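Local coordinates for protein cell Inhibiting Factor (CifBp) (Burkholderia pseudomallei, PDB 3GQM) that deamidates a glutamine side chain of host NEDD8 to glutamate, which abolishes cullin-RING ubiquitin ligase activity and inhibits the host cell cycle, at residues Ile177-Leu182 / Ser231-Asp236; Leu206-Gln211 / Thr226-Ser231. All blocks are in the same frame, centred on the assembly; numbering follows the deposited sequence.

Interaction 1 of 2, residues Ile177-Leu182 / Ser231-Asp236; sequences IIQSDL and SILQID
Q179 reaches across to the end of helix 222-233 and gives an N-H of its amide to the carbonyl of L233. NE2 lies 2.8 Å from L233 O, and the bond is moderately bent, 147° at the hydrogen. The acceptor lies nearly in the amide plane of Q179. At L233 the donor is tilted 29° from the carbonyl plane. The side chain leaves the backbone with CG between the backbone N and the carbonyl carbon (chi1 71°). Beyond CG it runs extended, and this carries the amide over to L233. The other end of the amide is also held, because OE1 accepts a hydrogen bond from H159 NE2. Both amide ends are therefore fixed, which sets the rotation of the group.

Q179 is inferred to belong to the active site together with C104 and H159, consistent with a Cys-His-Gln triad in a papain-like (clan CA) fold. I177 lies on strand 176-178, an outermost strand of the four-stranded antiparallel sheet. L233 ends its helix. Its carbonyl is a second-shell partner of Q179 through that bond.

Next to the amide the contact is apolar. I177 puts CG2 3.7 Å from L233 CD2, and the two side chains cross at about a right angle. Its other branch turns to I232. There CG1 lies 3.6 Å from the backbone O of I232, and CD1 packs 3.9 Å from I232 CG2. L233 CD2 also comes within 4.0 Å of Q179 OE1. W195 of helix 192-199 touches Q179, and its indole NE1 donates to I177 O.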
ATOM      1  N   ILE A 177      -6.907   2.430  -5.773  1.00 21.78           N
ATOM      2  CA  ILE A 177      -5.554   2.637  -5.270  1.00 20.96           C
ATOM      3  C   ILE A 177      -5.519   2.533  -3.751  1.00 20.60           C
ATOM      4  O   ILE A 177      -6.369   3.091  -3.061  1.00 20.75           O
ATOM      5  CB  ILE A 177      -4.957   4.040  -5.701  1.00 22.18           C
ATOM      6  CG1 ILE A 177      -5.035   4.195  -7.243  1.00 20.25           C
ATOM      7  CG2 ILE A 177      -3.449   4.276  -5.097  1.00 18.25           C
ATOM      8  CD1 ILE A 177      -4.089   3.216  -7.958  1.00 25.05           C
ATOM      9  N   ILE A 178      -4.512   1.839  -3.237  1.00 19.16           N
ATOM     10  CA  ILE A 178      -4.172   1.911  -1.818  1.00 19.91           C
ATOM     11  C   ILE A 178      -2.690   2.331  -1.708  1.00 19.94           C
ATOM     12  O   ILE A 178      -1.840   1.732  -2.347  1.00 19.82           O
ATOM     13  CB  ILE A 178      -4.416   0.551  -1.134  1.00 22.16           C
ATOM     14  CG1 ILE A 178      -5.841   0.058  -1.430  1.00 23.65           C
ATOM     15  CG2 ILE A 178      -4.167   0.618   0.413  1.00 17.80           C
ATOM     16  CD1 ILE A 178      -6.197  -1.311  -0.785  1.00 27.44           C
ATOM     17  N   GLN A 179      -2.390   3.380  -0.949  1.00 19.74           N
ATOM     18  CA  GLN A 179      -0.993   3.843  -0.812  1.00 19.75           C
ATOM     19  C   GLN A 179      -0.854   4.684   0.434  1.00 21.12           C
ATOM     20  O   GLN A 179      -1.870   5.144   1.020  1.00 19.77           O
ATOM     21  CB  GLN A 179      -0.631   4.729  -2.023  1.00 20.43           C
ATOM     22  CG  GLN A 179      -1.380   6.113  -1.939  1.00 19.13           C
ATOM     23  CD  GLN A 179      -0.948   7.090  -3.059  1.00 21.92           C
ATOM     24  OE1 GLN A 179       0.202   7.047  -3.547  1.00 22.40           O
ATOM     25  NE2 GLN A 179      -1.876   7.973  -3.466  1.00 16.71           N
ATOM     26  N   SER A 180       0.396   4.914   0.845  1.00 21.44           N
ATOM     27  CA  SER A 180       0.703   6.060   1.704  1.00 22.67           C
ATOM     28  C   SER A 180       1.924   6.676   1.024  1.00 23.06           C
ATOM     29  O   SER A 180       2.517   6.012   0.205  1.00 22.10           O
ATOM     30  CB  SER A 180       1.102   5.591   3.103  1.00 23.43           C
ATOM     31  OG  SER A 180       2.260   4.761   3.012  1.00 24.49           O
ATOM     32  N   ASP A 181       2.310   7.903   1.398  1.00 23.05           N
ATOM     33  CA  ASP A 181       3.512   8.587   0.820  1.00 25.48           C
ATOM     34  C   ASP A 181       3.989   9.635   1.845  1.00 25.40           C
ATOM     35  O   ASP A 181       3.218  10.468   2.291  1.00 25.16           O
ATOM     36  CB  ASP A 181       3.090   9.278  -0.498  1.00 25.81           C
ATOM     37  CG  ASP A 181       4.263   9.645  -1.450  1.00 29.75           C
ATOM     38  OD1 ASP A 181       5.367  10.069  -1.020  1.00 30.67           O
ATOM     39  OD2 ASP A 181       4.018   9.547  -2.687  1.00 31.73           O
ATOM     40  N   LEU A 182       5.246   9.561   2.253  1.00 27.11           N
ATOM     41  CA  LEU A 182       5.824  10.558   3.156  1.00 28.24           C
ATOM     42  C   LEU A 182       6.184  11.840   2.442  1.00 28.14           C
ATOM     43  O   LEU A 182       6.613  12.819   3.065  1.00 28.64           O
ATOM     44  CB  LEU A 182       7.122  10.009   3.763  1.00 29.77           C
ATOM     45  CG  LEU A 182       6.930   9.832   5.245  1.00 33.01           C
ATOM     46  CD1 LEU A 182       5.889   8.725   5.501  1.00 34.17           C
ATOM     47  CD2 LEU A 182       8.314   9.557   5.864  1.00 38.86           C
ATOM     48  N   SER A 231      -4.337  12.552 -11.099  1.00 27.19           N
ATOM     49  CA  SER A 231      -5.622  11.872 -11.234  1.00 28.18           C
ATOM     50  C   SER A 231      -5.655  10.508 -10.528  1.00 27.71           C
ATOM     51  O   SER A 231      -6.642  10.144  -9.896  1.00 28.92           O
ATOM     52  CB  SER A 231      -5.991  11.772 -12.709  1.00 27.68           C
ATOM     53  OG  SER A 231      -6.972  10.802 -12.880  1.00 32.12           O
ATOM     54  N   ILE A 232      -4.546   9.779 -10.598  1.00 26.43           N
ATOM     55  CA  ILE A 232      -4.463   8.468 -10.065  1.00 25.61           C
ATOM     56  C   ILE A 232      -4.013   8.498  -8.582  1.00 25.24           C
ATOM     57  O   ILE A 232      -4.479   7.718  -7.792  1.00 24.89           O
ATOM     58  CB  ILE A 232      -3.451   7.635 -10.909  1.00 24.92           C
ATOM     59  CG1 ILE A 232      -3.934   7.520 -12.359  1.00 26.21           C
ATOM     60  CG2 ILE A 232      -3.262   6.244 -10.323  1.00 23.40           C
ATOM     61  CD1 ILE A 232      -2.925   6.696 -13.312  1.00 25.91           C
ATOM     62  N   LEU A 233      -3.086   9.382  -8.231  1.00 24.34           N
ATOM     63  CA  LEU A 233      -2.338   9.253  -6.971  1.00 23.99           C
ATOM     64  C   LEU A 233      -2.460  10.460  -6.044  1.00 24.82           C
ATOM     65  O   LEU A 233      -1.951  10.416  -4.929  1.00 24.69           O
ATOM     66  CB  LEU A 233      -0.835   8.912  -7.240  1.00 23.39           C
ATOM     67  CG  LEU A 233      -0.594   7.568  -7.981  1.00 22.26           C
ATOM     68  CD1 LEU A 233       0.873   7.360  -8.314  1.00 22.92           C
ATOM     69  CD2 LEU A 233      -1.156   6.323  -7.217  1.00 22.39           C
ATOM     70  N   GLN A 234      -3.124  11.540  -6.466  1.00 24.01           N
ATOM     71  CA  GLN A 234      -3.175  12.706  -5.567  1.00 24.07           C
ATOM     72  C   GLN A 234      -4.596  12.838  -5.006  1.00 24.49           C
ATOM     73  O   GLN A 234      -5.578  12.697  -5.735  1.00 24.04           O
ATOM     74  CB  GLN A 234      -2.729  13.991  -6.287  1.00 23.59           C
ATOM     75  CG  GLN A 234      -2.239  15.078  -5.369  1.00 24.15           C
ATOM     76  CD  GLN A 234      -3.346  15.941  -4.788  1.00 27.91           C
ATOM     77  OE1 GLN A 234      -4.354  16.215  -5.456  1.00 27.27           O
ATOM     78  NE2 GLN A 234      -3.145  16.409  -3.537  1.00 24.09           N
ATOM     79  N   ILE A 235      -4.669  13.111  -3.713  1.00 25.73           N
ATOM     80  CA  ILE A 235      -5.866  12.950  -2.931  1.00 28.25           C
ATOM     81  C   ILE A 235      -6.986  13.901  -3.372  1.00 29.59           C
ATOM     82  O   ILE A 235      -8.141  13.586  -3.230  1.00 29.00           O
ATOM     83  CB  ILE A 235      -5.538  13.055  -1.397  1.00 28.21           C
ATOM     84  CG1 ILE A 235      -6.539  12.206  -0.563  1.00 29.05           C
ATOM     85  CG2 ILE A 235      -5.323  14.562  -0.951  1.00 30.22           C
ATOM     86  CD1 ILE A 235      -6.462  12.405   0.949  1.00 30.39           C
ATOM     87  N   ASP A 236      -6.617  15.066  -3.910  1.00 32.01           N
ATOM     88  CA  ASP A 236      -7.595  15.989  -4.478  1.00 33.42           C
ATOM     89  C   ASP A 236      -7.558  16.025  -5.998  1.00 34.07           C
ATOM     90  O   ASP A 236      -8.187  16.892  -6.590  1.00 34.29           O
ATOM     91  CB  ASP A 236      -7.404  17.397  -3.922  1.00 34.59           C
ATOM     92  CG  ASP A 236      -7.788  17.484  -2.469  1.00 38.09           C
ATOM     93  OD1 ASP A 236      -8.932  17.112  -2.126  1.00 46.32           O
ATOM     94  OD2 ASP A 236      -6.936  17.877  -1.649  1.00 41.93           O
TER

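Interaction 2 of 2, residues Leu206-Gln211 / Thr226-Ser231; sequences LDELNQ and TRLLAS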
ATOM      1  N   LEU A 206      -8.508   2.135 -15.675  1.00 31.07           N
ATOM      2  CA  LEU A 206      -7.493   1.151 -16.126  1.00 33.15           C
ATOM      3  C   LEU A 206      -6.666   1.694 -17.291  1.00 33.80           C
ATOM      4  O   LEU A 206      -5.454   1.402 -17.414  1.00 35.09           O
ATOM      5  CB  LEU A 206      -8.107  -0.216 -16.434  1.00 33.50           C
ATOM      6  CG  LEU A 206      -8.283  -0.929 -15.079  1.00 36.05           C
ATOM      7  CD1 LEU A 206      -9.686  -1.457 -14.918  1.00 38.40           C
ATOM      8  CD2 LEU A 206      -7.240  -2.008 -14.889  1.00 34.97           C
ATOM      9  N   ASP A 207      -7.324   2.532 -18.086  1.00 33.24           N
ATOM     10  CA  ASP A 207      -6.729   3.314 -19.159  1.00 34.62           C
ATOM     11  C   ASP A 207      -5.639   4.239 -18.703  1.00 33.34           C
ATOM     12  O   ASP A 207      -4.546   4.212 -19.227  1.00 34.01           O
ATOM     13  CB  ASP A 207      -7.802   4.234 -19.718  1.00 36.07           C
ATOM     14  CG  ASP A 207      -7.854   4.213 -21.162  1.00 39.91           C
ATOM     15  OD1 ASP A 207      -7.413   5.222 -21.756  1.00 45.52           O
ATOM     16  OD2 ASP A 207      -8.358   3.182 -21.695  1.00 46.77           O
ATOM     17  N   GLU A 208      -5.950   5.110 -17.756  1.00 32.50           N
ATOM     18  CA  GLU A 208      -4.905   5.959 -17.226  1.00 32.34           C
ATOM     19  C   GLU A 208      -3.804   5.159 -16.546  1.00 31.07           C
ATOM     20  O   GLU A 208      -2.628   5.494 -16.691  1.00 30.26           O
ATOM     21  CB  GLU A 208      -5.497   6.979 -16.273  1.00 33.42           C
ATOM     22  CG  GLU A 208      -6.508   7.903 -16.923  1.00 36.38           C
ATOM     23  CD  GLU A 208      -6.835   9.067 -16.020  1.00 39.86           C
ATOM     24  OE1 GLU A 208      -6.626  10.219 -16.432  1.00 46.11           O
ATOM     25  OE2 GLU A 208      -7.235   8.854 -14.871  1.00 41.94           O
ATOM     26  N   LEU A 209      -4.179   4.127 -15.786  1.00 29.58           N
ATOM     27  CA  LEU A 209      -3.189   3.262 -15.123  1.00 29.71           C
ATOM     28  C   LEU A 209      -2.244   2.637 -16.157  1.00 30.00           C
ATOM     29  O   LEU A 209      -1.032   2.568 -15.936  1.00 29.36           O
ATOM     30  CB  LEU A 209      -3.844   2.136 -14.282  1.00 27.98           C
ATOM     31  CG  LEU A 209      -4.313   2.533 -12.878  1.00 30.97           C
ATOM     32  CD1 LEU A 209      -5.140   1.413 -12.249  1.00 30.45           C
ATOM     33  CD2 LEU A 209      -3.094   2.891 -12.011  1.00 29.32           C
ATOM     34  N   ASN A 210      -2.814   2.172 -17.271  1.00 30.34           N
ATOM     35  CA  ASN A 210      -1.983   1.596 -18.317  1.00 31.94           C
ATOM     36  C   ASN A 210      -0.949   2.591 -18.859  1.00 32.02           C
ATOM     37  O   ASN A 210       0.219   2.229 -19.077  1.00 32.32           O
ATOM     38  CB  ASN A 210      -2.794   1.040 -19.456  1.00 32.47           C
ATOM     39  CG  ASN A 210      -1.919   0.267 -20.405  1.00 36.55           C
ATOM     40  OD1 ASN A 210      -1.190  -0.657 -19.973  1.00 40.15           O
ATOM     41  ND2 ASN A 210      -1.888   0.687 -21.683  1.00 38.28           N
ATOM     42  N   GLN A 211      -1.366   3.846 -19.018  1.00 31.81           N
ATOM     43  CA  GLN A 211      -0.474   4.924 -19.473  1.00 32.60           C
ATOM     44  C   GLN A 211       0.583   5.280 -18.440  1.00 33.33           C
ATOM     45  O   GLN A 211       1.782   5.433 -18.783  1.00 33.52           O
ATOM     46  CB  GLN A 211      -1.280   6.199 -19.819  1.00 32.91           C
ATOM     47  CG  GLN A 211      -1.996   6.111 -21.145  1.00 35.77           C
ATOM     48  CD  GLN A 211      -3.195   7.076 -21.254  1.00 43.08           C
ATOM     49  OE1 GLN A 211      -4.308   6.661 -21.568  1.00 47.33           O
ATOM     50  NE2 GLN A 211      -2.963   8.357 -21.002  1.00 45.82           N
ATOM     51  N   THR A 226       1.875  15.232 -15.221  1.00 31.51           N
ATOM     52  CA  THR A 226       1.227  15.908 -14.112  1.00 31.90           C
ATOM     53  C   THR A 226      -0.250  15.492 -13.941  1.00 31.71           C
ATOM     54  O   THR A 226      -0.695  15.225 -12.826  1.00 30.88           O
ATOM     55  CB  THR A 226       1.357  17.448 -14.263  1.00 32.24           C
ATOM     56  OG1 THR A 226       2.749  17.784 -14.424  1.00 33.56           O
ATOM     57  CG2 THR A 226       0.867  18.126 -13.034  1.00 32.63           C
ATOM     58  N   ARG A 227      -1.012  15.417 -15.029  1.00 30.71           N
ATOM     59  CA  ARG A 227      -2.425  15.062 -14.885  1.00 30.56           C
ATOM     60  C   ARG A 227      -2.661  13.577 -14.597  1.00 29.17           C
ATOM     61  O   ARG A 227      -3.561  13.237 -13.850  1.00 27.59           O
ATOM     62  CB  ARG A 227      -3.270  15.552 -16.075  1.00 31.35           C
ATOM     63  CG  ARG A 227      -3.466  17.072 -16.021  1.00 36.75           C
ATOM     64  CD  ARG A 227      -4.936  17.474 -16.150  1.00 44.93           C
ATOM     65  NE  ARG A 227      -5.135  18.910 -16.406  1.00 48.28           N
ATOM     66  CZ  ARG A 227      -4.676  19.555 -17.482  1.00 52.65           C
ATOM     67  NH1 ARG A 227      -3.950  18.918 -18.397  1.00 53.86           N
ATOM     68  NH2 ARG A 227      -4.916  20.857 -17.630  1.00 54.48           N
ATOM     69  N   LEU A 228      -1.867  12.698 -15.190  1.00 28.60           N
ATOM     70  CA  LEU A 228      -1.999  11.285 -14.893  1.00 28.81           C
ATOM     71  C   LEU A 228      -1.713  11.041 -13.407  1.00 28.65           C
ATOM     72  O   LEU A 228      -2.488  10.367 -12.712  1.00 27.33           O
ATOM     73  CB  LEU A 228      -1.052  10.430 -15.727  1.00 28.99           C
ATOM     74  CG  LEU A 228      -1.453  10.110 -17.156  1.00 31.66           C
ATOM     75  CD1 LEU A 228      -0.335   9.253 -17.776  1.00 32.73           C
ATOM     76  CD2 LEU A 228      -2.794   9.366 -17.192  1.00 31.46           C
ATOM     77  N   LEU A 229      -0.625  11.635 -12.925  1.00 28.19           N
ATOM     78  CA  LEU A 229      -0.209  11.488 -11.542  1.00 27.67           C
ATOM     79  C   LEU A 229      -1.236  12.021 -10.551  1.00 28.44           C
ATOM     80  O   LEU A 229      -1.586  11.317  -9.558  1.00 27.21           O
ATOM     81  CB  LEU A 229       1.164  12.128 -11.299  1.00 26.93           C
ATOM     82  CG  LEU A 229       2.346  11.398 -11.966  1.00 27.48           C
ATOM     83  CD1 LEU A 229       3.549  12.302 -11.995  1.00 29.19           C
ATOM     84  CD2 LEU A 229       2.706  10.030 -11.288  1.00 27.70           C
ATOM     85  N   ALA A 230      -1.698  13.253 -10.800  1.00 27.47           N
ATOM     86  CA  ALA A 230      -2.685  13.877  -9.928  1.00 28.38           C
ATOM     87  C   ALA A 230      -3.971  13.077  -9.942  1.00 28.00           C
ATOM     88  O   ALA A 230      -4.640  12.978  -8.932  1.00 29.44           O
ATOM     89  CB  ALA A 230      -2.994  15.289 -10.376  1.00 28.09           C
ATOM     90  N   SER A 231      -4.337  12.552 -11.099  1.00 27.19           N
ATOM     91  CA  SER A 231      -5.622  11.872 -11.234  1.00 28.18           C
ATOM     92  C   SER A 231      -5.655  10.508 -10.528  1.00 27.71           C
ATOM     93  O   SER A 231      -6.642  10.144  -9.896  1.00 28.92           O
ATOM     94  CB  SER A 231      -5.991  11.772 -12.709  1.00 27.68           C
ATOM     95  OG  SER A 231      -6.972  10.802 -12.880  1.00 32.12           O
TER
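E208 and L228 meet where helix 206-212 packs against helix 222-233, a helix pair joined by a short connection. The axes of the two short segments approach to 10.1 Å, with an angle of 125° between their directions. This is a steep crossing, closer to antiparallel than to parallel. L228 is the central apolar group. Its CG lies anti to the carbonyl carbon, and this brings the two methyls to the facing helix. They divide the work there. CD2 packs alongside the aliphatic part of E208, 3.7 Å from CB and 4.0 Å from CG. CD1 goes to the next turn and touches Q211 CB at 3.8 Å. The side chains of L228 and Q211 cross at about a right angle, while that of E208 slants past the leucine.

E208 runs on extended beyond CG and passes L228 to reach S231, one turn further along the other helix. The contact is partly buried, with an apolar part round L228 and a polar end. S231 holds its OG anti to the backbone N (chi1 162°). The hydroxyl donates to E208 OE2 at 2.8 Å, meeting the syn side of the carboxylate 16° out of its plane.

Overall arrangement
Interaction 1 and interaction 2 have centres 12 Å apart, on the same side of the chain's centre. Both use helix 222-233 and share S231. Interaction 2 uses the middle of this helix, and interaction 1 its C-terminal end. Along the chain the order is 177-182, 206-211, 226-231 and 231-236, so interaction 2 falls within the span bridged by interaction 1. I232 links them: its CD1 packs 3.6 Å from E208 O, and its CG2 3.8 Å from L209 CD2. Helix 206-212 thus backs the helix whose end meets the inferred active-site glutamine beside strand 176-178. The side chain of S231 in interaction 2 is about 11 Å from that of Q179.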